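Local structure of putative Nitroreductase (Anabaena variabilis ATCC 29413, 3EO7) at residues Leu353-Phe356 with Gln361-Ile364. The protein binds flavin mononucleotide and probably acts as an oxidoreductase of the nitroreductase family. Sequence-based numbering, arbitrary orientation.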
loop_
_atom_site.group_PDB
_atom_site.type_symbol
_atom_site.label_atom_id
_atom_site.label_comp_id
_atom_site.label_asym_id
_atom_site.label_seq_id
_atom_site.Cartn_x
_atom_site.Cartn_y
_atom_site.Cartn_z
ATOM N N LEU A 353 1.399 -4.158 -17.689
ATOM C CA LEU A 353 1.494 -4.062 -16.220
ATOM C C LEU A 353 2.072 -2.713 -15.809
ATOM O O LEU A 353 1.544 -2.036 -14.918
ATOM C CB LEU A 353 2.360 -5.183 -15.641
ATOM C CG LEU A 353 1.927 -6.606 -15.903
ATOM C CD1 LEU A 353 2.925 -7.578 -15.254
ATOM C CD2 LEU A 353 0.523 -6.796 -15.399
ATOM N N LEU A 354 3.163 -2.316 -16.479
ATOM C CA LEU A 354 3.823 -1.051 -16.165
ATOM C C LEU A 354 2.924 0.136 -16.507
ATOM O O LEU A 354 2.929 1.158 -15.813
ATOM C CB LEU A 354 5.158 -0.944 -16.894
ATOM C CG LEU A 354 6.226 -1.960 -16.496
ATOM C CD1 LEU A 354 7.523 -1.798 -17.386
ATOM C CD2 LEU A 354 6.529 -1.837 -14.996
ATOM N N ASP A 355 2.188 0.017 -17.593
ATOM C CA ASP A 355 1.308 1.098 -18.030
ATOM C C ASP A 355 0.212 1.374 -17.001
ATOM O O ASP A 355 -0.020 2.515 -16.633
ATOM C CB ASP A 355 0.676 0.741 -19.378
ATOM C CG ASP A 355 -0.119 1.891 -19.965
ATOM O OD1 ASP A 355 0.495 2.910 -20.328
ATOM O OD2 ASP A 355 -1.365 1.744 -20.079
ATOM N N PHE A 356 -0.430 0.316 -16.518
ATOM C CA PHE A 356 -1.509 0.479 -15.556
ATOM C C PHE A 356 -0.966 1.007 -14.224
ATOM O O PHE A 356 -1.610 1.791 -13.549
ATOM C CB PHE A 356 -2.293 -0.796 -15.355
ATOM C CG PHE A 356 -3.357 -0.656 -14.304
ATOM C CD1 PHE A 356 -4.473 0.127 -14.569
ATOM C CD2 PHE A 356 -3.264 -1.272 -13.082
ATOM C CE1 PHE A 356 -5.473 0.299 -13.614
ATOM C CE2 PHE A 356 -4.286 -1.118 -12.115
ATOM C CZ PHE A 356 -5.381 -0.316 -12.389
ATOM N N GLN A 361 -2.624 8.154 -16.360
ATOM C CA GLN A 361 -3.199 9.116 -17.308
ATOM C C GLN A 361 -3.747 8.434 -18.560
ATOM O O GLN A 361 -4.563 8.995 -19.269
ATOM C CB GLN A 361 -2.208 10.191 -17.678
ATOM C CG GLN A 361 -1.095 9.799 -18.651
ATOM C CD GLN A 361 0.061 9.034 -18.006
ATOM O OE1 GLN A 361 0.084 8.770 -16.802
ATOM N NE2 GLN A 361 1.037 8.667 -18.835
ATOM N N ASN A 362 -3.288 7.209 -18.822
ATOM C CA ASN A 362 -3.757 6.424 -19.939
ATOM C C ASN A 362 -5.086 5.690 -19.701
ATOM O O ASN A 362 -5.540 4.948 -20.579
ATOM C CB ASN A 362 -2.657 5.452 -20.358
ATOM C CG ASN A 362 -1.475 6.160 -20.996
ATOM O OD1 ASN A 362 -1.616 7.277 -21.493
ATOM N ND2 ASN A 362 -0.324 5.499 -21.043
ATOM N N TYR A 363 -5.699 5.922 -18.527
ATOM C CA TYR A 363 -6.939 5.269 -18.108
ATOM C C TYR A 363 -8.083 6.247 -17.839
ATOM O O TYR A 363 -9.146 5.836 -17.372
ATOM C CB TYR A 363 -6.661 4.370 -16.879
ATOM C CG TYR A 363 -5.729 3.274 -17.295
ATOM C CD1 TYR A 363 -4.353 3.486 -17.334
ATOM C CD2 TYR A 363 -6.223 2.073 -17.760
ATOM C CE1 TYR A 363 -3.510 2.510 -17.814
ATOM C CE2 TYR A 363 -5.383 1.087 -18.226
ATOM C CZ TYR A 363 -4.024 1.324 -18.249
ATOM O OH TYR A 363 -3.180 0.362 -18.728
ATOM N N ILE A 364 -7.898 7.522 -18.189
ATOM C CA ILE A 364 -8.940 8.512 -17.946
ATOM C C ILE A 364 -10.231 8.175 -18.699
ATOM O O ILE A 364 -11.310 8.383 -18.169
ATOM C CB ILE A 364 -8.495 9.975 -18.251
ATOM C CG1 ILE A 364 -8.177 10.188 -19.711
ATOM C CG2 ILE A 364 -7.287 10.337 -17.444
ATOM C CD1 ILE A 364 -7.857 11.669 -20.020
#
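Asp355 and Phe356, on helix 347-358 of a nitroreductase-family domain, meet Asn362 and Tyr363 of the 3-10 segment and loop that follow the helix: the Asp355 carboxylate bonds to Asn362 and, weakly, to Tyr363, while Phe356 forms a T-shaped (edge-to-face) pair with Tyr363. The contact is buried; the chain turns back after the helix and packs against it before strand 381-390 begins. With CG anti to the backbone N (chi1 -173°), the Asp355 carboxylate reaches both loop residues, one through each oxygen. Asn362 ND2 donates to the syn lone pair of Asp355 OD1 over 2.8 Å; amide and carboxylate lie nearly coplanar, and OD1 sits almost exactly in the amide plane. The stronger partner of Tyr363 OH is Ile318 N, in a further part of the chain, and its bond to Asp355 OD2, at 2.7 Å, is the weaker one. Replacing Asp355 by an alanine removes both oxygens, which would probably cost the Asn362 amide this acceptor and set it freer to turn, while the Tyr363 hydroxyl would keep Ile318 N. One residue further along the helix, Phe356 turns its ring edge to the Tyr363 face, the planes 86° apart and the centroids 5.3 Å from each other. Leu368 touches both side chains, and Arg466 makes a cation-pi contact with Phe356. Phe356 CD1 stands over the middle of the Tyr363 ring, 3.9 Å from Tyr363 CE2.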